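Long-range contacts in putative agmatinase (Clostridium difficile, PDB 3LHL), which probably hydrolyses agmatine to putrescine and urea, as a manganese-dependent member of the arginase family: residues 116-121 / 195-200; 151-156 / 173-178. One frame throughout, in Å; residues are numbered along the deposited sequence.

Contact 1: residues 116-121 / 195-200. With MN (manganese (II) ion), chain C; MN (manganese (II) ion), chain B.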
ATOM      1  N   TYR A 116      -2.764   9.721  -9.993  1.00 22.76           N
ATOM      2  CA  TYR A 116      -2.460   8.414 -10.567  1.00 21.87           C
ATOM      3  C   TYR A 116      -2.244   7.407  -9.444  1.00 20.91           C
ATOM      4  O   TYR A 116      -1.788   7.762  -8.358  1.00 23.06           O
ATOM      5  CB  TYR A 116      -1.214   8.510 -11.447  1.00 22.44           C
ATOM      6  CG  TYR A 116      -1.427   9.389 -12.655  1.00 23.47           C
ATOM      7  CD1 TYR A 116      -1.960   8.867 -13.835  1.00 24.00           C
ATOM      8  CD2 TYR A 116      -1.160  10.755 -12.601  1.00 23.82           C
ATOM      9  CE1 TYR A 116      -2.226   9.682 -14.932  1.00 25.60           C
ATOM     10  CE2 TYR A 116      -1.424  11.583 -13.692  1.00 27.35           C
ATOM     11  CZ  TYR A 116      -1.959  11.039 -14.854  1.00 27.48           C
ATOM     12  OH  TYR A 116      -2.244  11.853 -15.927  1.00 28.63           O
ATOM     13  N   VAL A 117      -2.574   6.151  -9.712  1.00 21.09           N
ATOM     14  CA  VAL A 117      -2.439   5.096  -8.721  1.00 18.91           C
ATOM     15  C   VAL A 117      -1.400   4.044  -9.108  1.00 20.16           C
ATOM     16  O   VAL A 117      -1.467   3.460 -10.191  1.00 20.89           O
ATOM     17  CB  VAL A 117      -3.791   4.369  -8.503  1.00 17.34           C
ATOM     18  CG1 VAL A 117      -3.624   3.248  -7.486  1.00 13.42           C
ATOM     19  CG2 VAL A 117      -4.854   5.359  -8.054  1.00 14.72           C
ATOM     20  N   ILE A 118      -0.435   3.818  -8.224  1.00 19.37           N
ATOM     21  CA  ILE A 118       0.581   2.800  -8.454  1.00 19.78           C
ATOM     22  C   ILE A 118       0.195   1.656  -7.523  1.00 19.81           C
ATOM     23  O   ILE A 118       0.094   1.834  -6.305  1.00 20.89           O
ATOM     24  CB  ILE A 118       2.000   3.337  -8.154  1.00 19.90           C
ATOM     25  CG1 ILE A 118       2.392   4.345  -9.247  1.00 21.06           C
ATOM     26  CG2 ILE A 118       3.009   2.186  -8.104  1.00 17.96           C
ATOM     27  CD1 ILE A 118       3.801   4.918  -9.120  1.00 19.33           C
ATOM     28  N   HIS A 119      -0.033   0.487  -8.115  1.00 18.58           N
ATOM     29  CA  HIS A 119      -0.492  -0.694  -7.389  1.00 16.66           C
ATOM     30  C   HIS A 119       0.415  -1.931  -7.485  1.00 16.59           C
ATOM     31  O   HIS A 119       0.629  -2.474  -8.568  1.00 18.25           O
ATOM     32  CB  HIS A 119      -1.900  -1.009  -7.909  1.00 16.75           C
ATOM     33  CG  HIS A 119      -2.495  -2.285  -7.396  1.00 17.79           C
ATOM     34  ND1 HIS A 119      -2.650  -2.554  -6.051  1.00 19.41           N
ATOM     35  CD2 HIS A 119      -3.047  -3.332  -8.055  1.00 17.11           C
ATOM     36  CE1 HIS A 119      -3.275  -3.709  -5.905  1.00 19.41           C
ATOM     37  NE2 HIS A 119      -3.528  -4.201  -7.105  1.00 19.66           N
ATOM     38  N   PHE A 120       0.949  -2.362  -6.346  1.00 14.33           N
ATOM     39  CA  PHE A 120       1.799  -3.550  -6.274  1.00 14.88           C
ATOM     40  C   PHE A 120       0.967  -4.630  -5.596  1.00 15.22           C
ATOM     41  O   PHE A 120       0.392  -4.407  -4.525  1.00 12.71           O
ATOM     42  CB  PHE A 120       3.072  -3.260  -5.472  1.00 15.04           C
ATOM     43  CG  PHE A 120       4.111  -2.495  -6.247  1.00 16.64           C
ATOM     44  CD1 PHE A 120       4.981  -3.157  -7.109  1.00 14.61           C
ATOM     45  CD2 PHE A 120       4.195  -1.110  -6.144  1.00 15.63           C
ATOM     46  CE1 PHE A 120       5.924  -2.450  -7.860  1.00 15.85           C
ATOM     47  CE2 PHE A 120       5.136  -0.391  -6.894  1.00 16.63           C
ATOM     48  CZ  PHE A 120       5.999  -1.059  -7.751  1.00 14.69           C
ATOM     49  N   ASP A 121       0.913  -5.806  -6.205  1.00 14.72           N
ATOM     50  CA  ASP A 121       0.072  -6.862  -5.664  1.00 15.49           C
ATOM     51  C   ASP A 121       0.315  -8.176  -6.401  1.00 16.35           C
ATOM     52  O   ASP A 121       0.831  -8.190  -7.524  1.00 15.89           O
ATOM     53  CB  ASP A 121      -1.396  -6.457  -5.866  1.00 14.11           C
ATOM     54  CG  ASP A 121      -2.326  -7.001  -4.789  1.00 16.01           C
ATOM     55  OD1 ASP A 121      -2.329  -8.230  -4.543  1.00  9.87           O
ATOM     56  OD2 ASP A 121      -3.063  -6.180  -4.198  1.00 13.76           O
ATOM     57  N   LYS A 195       3.777  13.978 -11.887  1.00 21.11           N
ATOM     58  CA  LYS A 195       2.389  13.695 -11.555  1.00 21.48           C
ATOM     59  C   LYS A 195       2.179  13.334 -10.089  1.00 22.01           C
ATOM     60  O   LYS A 195       3.125  12.987  -9.379  1.00 20.02           O
ATOM     61  CB  LYS A 195       1.852  12.578 -12.451  1.00 24.30           C
ATOM     62  CG  LYS A 195       1.751  12.979 -13.920  1.00 29.36           C
ATOM     63  CD  LYS A 195       0.894  14.229 -14.081  1.00 32.68           C
ATOM     64  CE  LYS A 195       0.888  14.738 -15.515  1.00 35.77           C
ATOM     65  NZ  LYS A 195       0.331  13.738 -16.462  1.00 40.15           N
ATOM     66  N   ASN A 196       0.929  13.435  -9.643  1.00 20.53           N
ATOM     67  CA  ASN A 196       0.565  13.123  -8.268  1.00 21.35           C
ATOM     68  C   ASN A 196       0.169  11.655  -8.193  1.00 21.70           C
ATOM     69  O   ASN A 196      -0.666  11.176  -8.964  1.00 20.63           O
ATOM     70  CB  ASN A 196      -0.589  14.016  -7.820  1.00 21.52           C
ATOM     71  CG  ASN A 196      -0.211  15.482  -7.809  1.00 22.82           C
ATOM     72  OD1 ASN A 196      -0.963  16.336  -8.280  1.00 24.01           O
ATOM     73  ND2 ASN A 196       0.962  15.783  -7.264  1.00 22.21           N
ATOM     74  N   ILE A 197       0.767  10.950  -7.244  1.00 19.70           N
ATOM     75  CA  ILE A 197       0.536   9.525  -7.105  1.00 20.29           C
ATOM     76  C   ILE A 197       0.054   9.039  -5.740  1.00 19.41           C
ATOM     77  O   ILE A 197       0.434   9.574  -4.695  1.00 18.40           O
ATOM     78  CB  ILE A 197       1.854   8.747  -7.463  1.00 20.51           C
ATOM     79  CG1 ILE A 197       2.021   8.647  -8.981  1.00 22.47           C
ATOM     80  CG2 ILE A 197       1.859   7.360  -6.832  1.00 22.45           C
ATOM     81  CD1 ILE A 197       2.326   9.962  -9.679  1.00 22.96           C
ATOM     82  N   TYR A 198      -0.808   8.029  -5.767  1.00 18.84           N
ATOM     83  CA  TYR A 198      -1.248   7.389  -4.537  1.00 18.56           C
ATOM     84  C   TYR A 198      -0.609   6.013  -4.678  1.00 18.10           C
ATOM     85  O   TYR A 198      -0.927   5.267  -5.605  1.00 19.11           O
ATOM     86  CB  TYR A 198      -2.758   7.215  -4.444  1.00 16.10           C
ATOM     87  CG  TYR A 198      -3.140   6.612  -3.106  1.00 16.81           C
ATOM     88  CD1 TYR A 198      -3.473   7.421  -2.022  1.00 15.33           C
ATOM     89  CD2 TYR A 198      -3.062   5.233  -2.896  1.00 16.42           C
ATOM     90  CE1 TYR A 198      -3.712   6.874  -0.758  1.00 17.99           C
ATOM     91  CE2 TYR A 198      -3.297   4.677  -1.640  1.00 17.52           C
ATOM     92  CZ  TYR A 198      -3.621   5.502  -0.574  1.00 18.13           C
ATOM     93  OH  TYR A 198      -3.828   4.955   0.677  1.00 16.92           O
ATOM     94  N   LEU A 199       0.305   5.687  -3.776  1.00 17.48           N
ATOM     95  CA  LEU A 199       0.998   4.406  -3.829  1.00 14.66           C
ATOM     96  C   LEU A 199       0.424   3.394  -2.853  1.00 14.27           C
ATOM     97  O   LEU A 199       0.483   3.587  -1.641  1.00 17.23           O
ATOM     98  CB  LEU A 199       2.482   4.619  -3.533  1.00 13.11           C
ATOM     99  CG  LEU A 199       3.374   3.387  -3.375  1.00 14.11           C
ATOM    100  CD1 LEU A 199       3.449   2.613  -4.681  1.00 10.42           C
ATOM    101  CD2 LEU A 199       4.764   3.842  -2.936  1.00 14.95           C
ATOM    102  N   THR A 200      -0.141   2.317  -3.384  1.00 13.81           N
ATOM    103  CA  THR A 200      -0.705   1.266  -2.550  1.00 13.91           C
ATOM    104  C   THR A 200       0.064  -0.028  -2.791  1.00 14.39           C
ATOM    105  O   THR A 200       0.079  -0.572  -3.899  1.00 14.17           O
ATOM    106  CB  THR A 200      -2.215   1.036  -2.843  1.00 14.51           C
ATOM    107  OG1 THR A 200      -2.694  -0.048  -2.031  1.00 13.41           O
ATOM    108  CG2 THR A 200      -2.448   0.717  -4.320  1.00  9.91           C
TER
HETATM  109 MN    MN C 302      -2.941  -9.414  -2.656  1.00 17.84          MN
HETATM  110 MN    MN B 301      -4.504  -6.596  -2.629  1.00 18.22          MN
HETATM  111  O   HOH W   1      -2.628  14.463 -15.785  1.00 35.40           O

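Contact 2: residues 151-156 / 173-178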
ATOM      1  N   ASN A 151      -6.586   4.745 -17.773  1.00 19.87           N
ATOM      2  CA  ASN A 151      -5.317   5.455 -17.875  1.00 19.69           C
ATOM      3  C   ASN A 151      -4.871   6.167 -16.609  1.00 19.31           C
ATOM      4  O   ASN A 151      -4.194   7.187 -16.675  1.00 20.89           O
ATOM      5  CB  ASN A 151      -5.399   6.453 -19.034  1.00 21.28           C
ATOM      6  CG  ASN A 151      -5.770   5.782 -20.347  1.00 23.52           C
ATOM      7  OD1 ASN A 151      -6.634   6.257 -21.079  1.00 24.11           O
ATOM      8  ND2 ASN A 151      -5.117   4.666 -20.645  1.00 22.58           N
ATOM      9  N   LYS A 152      -5.247   5.634 -15.453  1.00 19.99           N
ATOM     10  CA  LYS A 152      -4.856   6.244 -14.186  1.00 20.43           C
ATOM     11  C   LYS A 152      -4.246   5.207 -13.246  1.00 19.10           C
ATOM     12  O   LYS A 152      -3.454   5.544 -12.365  1.00 17.52           O
ATOM     13  CB  LYS A 152      -6.072   6.874 -13.496  1.00 22.78           C
ATOM     14  CG  LYS A 152      -6.930   7.753 -14.389  1.00 27.83           C
ATOM     15  CD  LYS A 152      -6.163   8.944 -14.934  1.00 31.77           C
ATOM     16  CE  LYS A 152      -5.699   9.866 -13.828  1.00 31.80           C
ATOM     17  NZ  LYS A 152      -5.154  11.132 -14.391  1.00 36.13           N
ATOM     18  N   ILE A 153      -4.625   3.948 -13.441  1.00 18.21           N
ATOM     19  CA  ILE A 153      -4.152   2.866 -12.588  1.00 17.28           C
ATOM     20  C   ILE A 153      -3.071   2.021 -13.244  1.00 18.39           C
ATOM     21  O   ILE A 153      -3.214   1.590 -14.390  1.00 18.26           O
ATOM     22  CB  ILE A 153      -5.337   1.972 -12.179  1.00 18.23           C
ATOM     23  CG1 ILE A 153      -6.429   2.852 -11.557  1.00 17.16           C
ATOM     24  CG2 ILE A 153      -4.880   0.891 -11.204  1.00 14.14           C
ATOM     25  CD1 ILE A 153      -7.718   2.125 -11.251  1.00 15.66           C
ATOM     26  N   PHE A 154      -1.988   1.797 -12.500  1.00 17.71           N
ATOM     27  CA  PHE A 154      -0.848   1.011 -12.967  1.00 18.42           C
ATOM     28  C   PHE A 154      -0.569  -0.090 -11.956  1.00 17.73           C
ATOM     29  O   PHE A 154      -0.264   0.183 -10.799  1.00 19.55           O
ATOM     30  CB  PHE A 154       0.372   1.918 -13.122  1.00 18.72           C
ATOM     31  CG  PHE A 154       0.172   3.009 -14.123  1.00 19.90           C
ATOM     32  CD1 PHE A 154       0.651   2.875 -15.422  1.00 19.54           C
ATOM     33  CD2 PHE A 154      -0.559   4.147 -13.788  1.00 21.11           C
ATOM     34  CE1 PHE A 154       0.400   3.854 -16.377  1.00 20.32           C
ATOM     35  CE2 PHE A 154      -0.817   5.135 -14.737  1.00 21.13           C
ATOM     36  CZ  PHE A 154      -0.336   4.986 -16.035  1.00 21.76           C
ATOM     37  N   GLN A 155      -0.673  -1.335 -12.404  1.00 17.23           N
ATOM     38  CA  GLN A 155      -0.482  -2.477 -11.527  1.00 16.23           C
ATOM     39  C   GLN A 155       0.797  -3.226 -11.861  1.00 17.09           C
ATOM     40  O   GLN A 155       1.154  -3.368 -13.029  1.00 16.76           O
ATOM     41  CB  GLN A 155      -1.700  -3.393 -11.640  1.00 16.45           C
ATOM     42  CG  GLN A 155      -3.010  -2.602 -11.707  1.00 16.55           C
ATOM     43  CD  GLN A 155      -4.239  -3.477 -11.640  1.00 15.60           C
ATOM     44  OE1 GLN A 155      -4.530  -4.084 -10.606  1.00 18.89           O
ATOM     45  NE2 GLN A 155      -4.969  -3.552 -12.744  1.00 14.61           N
ATOM     46  N   PHE A 156       1.480  -3.704 -10.824  1.00 15.84           N
ATOM     47  CA  PHE A 156       2.743  -4.414 -10.994  1.00 17.02           C
ATOM     48  C   PHE A 156       2.856  -5.685 -10.164  1.00 16.02           C
ATOM     49  O   PHE A 156       2.414  -5.724  -9.020  1.00 16.78           O
ATOM     50  CB  PHE A 156       3.897  -3.488 -10.615  1.00 15.51           C
ATOM     51  CG  PHE A 156       3.975  -2.258 -11.446  1.00 14.69           C
ATOM     52  CD1 PHE A 156       4.768  -2.229 -12.592  1.00 14.57           C
ATOM     53  CD2 PHE A 156       3.252  -1.123 -11.095  1.00 14.83           C
ATOM     54  CE1 PHE A 156       4.840  -1.083 -13.376  1.00 15.54           C
ATOM     55  CE2 PHE A 156       3.318   0.030 -11.876  1.00 16.34           C
ATOM     56  CZ  PHE A 156       4.112   0.050 -13.016  1.00 14.43           C
ATOM     57  N   LYS A 173      -8.179  -2.712 -21.554  1.00 27.39           N
ATOM     58  CA  LYS A 173      -7.270  -1.622 -21.204  1.00 27.04           C
ATOM     59  C   LYS A 173      -7.792  -0.607 -20.183  1.00 24.36           C
ATOM     60  O   LYS A 173      -7.528   0.586 -20.301  1.00 22.94           O
ATOM     61  CB  LYS A 173      -6.860  -0.871 -22.477  1.00 29.41           C
ATOM     62  CG  LYS A 173      -6.415  -1.774 -23.614  1.00 32.51           C
ATOM     63  CD  LYS A 173      -5.871  -0.969 -24.783  1.00 35.36           C
ATOM     64  CE  LYS A 173      -5.415  -1.878 -25.924  1.00 37.77           C
ATOM     65  NZ  LYS A 173      -4.781  -1.103 -27.034  1.00 39.36           N
ATOM     66  N   HIS A 174      -8.517  -1.070 -19.175  1.00 23.04           N
ATOM     67  CA  HIS A 174      -9.037  -0.159 -18.168  1.00 21.63           C
ATOM     68  C   HIS A 174      -7.955   0.237 -17.159  1.00 21.28           C
ATOM     69  O   HIS A 174      -8.103   1.212 -16.424  1.00 20.19           O
ATOM     70  CB  HIS A 174     -10.241  -0.788 -17.469  1.00 22.81           C
ATOM     71  CG  HIS A 174     -11.449  -0.900 -18.349  1.00 23.62           C
ATOM     72  ND1 HIS A 174     -12.067   0.198 -18.909  1.00 22.94           N
ATOM     73  CD2 HIS A 174     -12.145  -1.980 -18.774  1.00 22.18           C
ATOM     74  CE1 HIS A 174     -13.092  -0.200 -19.640  1.00 21.07           C
ATOM     75  NE2 HIS A 174     -13.162  -1.518 -19.574  1.00 21.09           N
ATOM     76  N   THR A 175      -6.862  -0.522 -17.138  1.00 19.51           N
ATOM     77  CA  THR A 175      -5.740  -0.232 -16.249  1.00 18.81           C
ATOM     78  C   THR A 175      -4.481  -0.726 -16.930  1.00 19.41           C
ATOM     79  O   THR A 175      -4.548  -1.518 -17.867  1.00 20.05           O
ATOM     80  CB  THR A 175      -5.824  -0.988 -14.893  1.00 18.24           C
ATOM     81  OG1 THR A 175      -5.450  -2.357 -15.091  1.00 16.38           O
ATOM     82  CG2 THR A 175      -7.238  -0.935 -14.316  1.00 18.28           C
ATOM     83  N   TYR A 176      -3.332  -0.245 -16.474  1.00 19.89           N
ATOM     84  CA  TYR A 176      -2.071  -0.717 -17.017  1.00 20.98           C
ATOM     85  C   TYR A 176      -1.661  -1.822 -16.055  1.00 21.02           C
ATOM     86  O   TYR A 176      -1.711  -1.637 -14.838  1.00 19.63           O
ATOM     87  CB  TYR A 176      -0.999   0.368 -17.002  1.00 22.40           C
ATOM     88  CG  TYR A 176       0.370  -0.214 -17.243  1.00 23.97           C
ATOM     89  CD1 TYR A 176       0.805  -0.507 -18.534  1.00 24.18           C
ATOM     90  CD2 TYR A 176       1.202  -0.551 -16.171  1.00 23.61           C
ATOM     91  CE1 TYR A 176       2.033  -1.126 -18.758  1.00 24.45           C
ATOM     92  CE2 TYR A 176       2.431  -1.168 -16.382  1.00 25.30           C
ATOM     93  CZ  TYR A 176       2.839  -1.453 -17.679  1.00 25.59           C
ATOM     94  OH  TYR A 176       4.053  -2.059 -17.897  1.00 25.39           O
HETATM   95  N   MSE A 177      -1.249  -2.964 -16.587  1.00 22.01           N
HETATM   96  CA  MSE A 177      -0.864  -4.065 -15.724  1.00 23.94           C
HETATM   97  C   MSE A 177       0.348  -4.840 -16.198  1.00 23.57           C
HETATM   98  O   MSE A 177       0.387  -5.300 -17.335  1.00 23.74           O
HETATM   99  CB  MSE A 177      -2.038  -5.035 -15.571  1.00 26.07           C
HETATM  100  CG  MSE A 177      -1.731  -6.248 -14.712  1.00 30.32           C
HETATM  101 SE   MSE A 177      -3.207  -7.498 -14.625  1.00 40.33          SE
HETATM  102  CE  MSE A 177      -4.383  -6.493 -13.453  1.00 34.86           C
ATOM    103  N   GLU A 178       1.348  -4.972 -15.335  1.00 23.45           N
ATOM    104  CA  GLU A 178       2.512  -5.764 -15.698  1.00 23.37           C
ATOM    105  C   GLU A 178       2.301  -7.085 -14.975  1.00 23.07           C
ATOM    106  O   GLU A 178       2.261  -7.136 -13.741  1.00 22.51           O
ATOM    107  CB  GLU A 178       3.824  -5.132 -15.237  1.00 24.02           C
ATOM    108  CG  GLU A 178       5.024  -5.782 -15.928  1.00 25.78           C
ATOM    109  CD  GLU A 178       6.336  -5.596 -15.190  1.00 25.96           C
ATOM    110  OE1 GLU A 178       6.610  -4.469 -14.730  1.00 27.09           O
ATOM    111  OE2 GLU A 178       7.101  -6.583 -15.086  1.00 22.67           O
TER
HETATM  112  O   HOH W   2      -5.879   2.278 -18.590  1.00 17.10           O
HETATM  113  O   HOH W   3      -6.862   3.176 -14.911  1.00 11.00           O

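Contact 1: residues 116-121 / 195-200
Y116 and K195 meet near the N-terminal ends of the paired parallel strands 115-120 and 196-202. The lysine's bend at chi2 (-56°) takes its methylenes obliquely past the ring, K195 CG lying 3.5 Å from Y116 CE2, and another at chi4 turns NZ toward the phenol. One water joins Y116 OH (2.6 Å) and K195 NZ (3.1 Å), an amphipathic pair suited to this partly exposed end. Five backbone hydrogen bonds, Y116 N to N196 O through F120 N to T200 O, set the register. Farther in, beta-branched I118 sends CD1 to I197 CG2 and CG2 to L199 CD1, the latter a tight 3.5 Å, while L199 CD1 meets the F120 ring edge. On the other face T200 CG2 sits at the edge of the H119 imidazole, 3.7 Å from H119 ND1; with OG1 anti to the backbone N (chi1 178°), its hydroxyl hydrogen-bonds D245 and the manganese ligand H98, consistent with a second-shell role. D121 bridges two manganese ions, OD1 2.3 Å from one and OD2 2.2 Å from the other, in the arginase-family binuclear site completed by H98, H123, D125, D202 and D204. Helix 101-111 packs on V117 and Y198, and strands 153-158 and 240-247 flank the pair.

Contact 2: residues 151-156 / 173-178
F154, F156 and Y176 form an aromatic cluster that makes the tight part of this contact. Y176 has CG anti to its backbone N (chi1 166°), and its ring runs along the strand past both phenylalanines: F154 CD1 comes to 3.4 Å from Y176 CB, and F156 CE1 to 3.9 Å from Y176 CE2. The Y176 ring plane makes 39° with that of F154 and 53° with that of F156, so the three pack obliquely. Tyrosine suits this partly exposed position because its hydroxyl hydrogen-bonds T184 OG1 while the ring stays in the cluster. E178 brings OE1 to the edge of the F156 ring, 3.6 Å from F156 CD1, and that oxygen also hydrogen-bonds T184 OG1. On the opposite face of the sheet, Q155 packs against T175 and the selenomethionine M177. Three backbone bonds hold the strands in parallel register, among them Q155 N to Y176 O at 2.7 Å.

Toward N151 and K173 the chains part and water takes over. One water accepts from N151 N and donates to K173 O; another accepts from I153 N at 2.8 Å and donates to H174 O. Polar N151 and K173 fit this exposed end. Helix 163-170 connects the strands in a beta-alpha-beta crossover and touches T175 and M177, helix 140-148 packs on I153 and Q155, and helix 185-191 lays I188 against all three aromatic residues.

The two contacts lie in one parallel sheet, their centres about 10 Å apart, and strands 115-120 and 153-158 are immediate neighbours in it. Four adjacent strands therefore run in the order 196-202, 115-120, 153-158, 176-179, the last being the outermost within the chain. Along the sequence contact 2 is nested inside the loop closed by contact 1. Probable backbone hydrogen bonds join them: H119 N to F154 O and H119 O to F156 N, both 2.7 Å. Contact 1 belongs to the buried middle, whose strands lead into the manganese-binding D121, D202 and D204, whereas contact 2 completes one margin of this arginase-family alpha/beta fold.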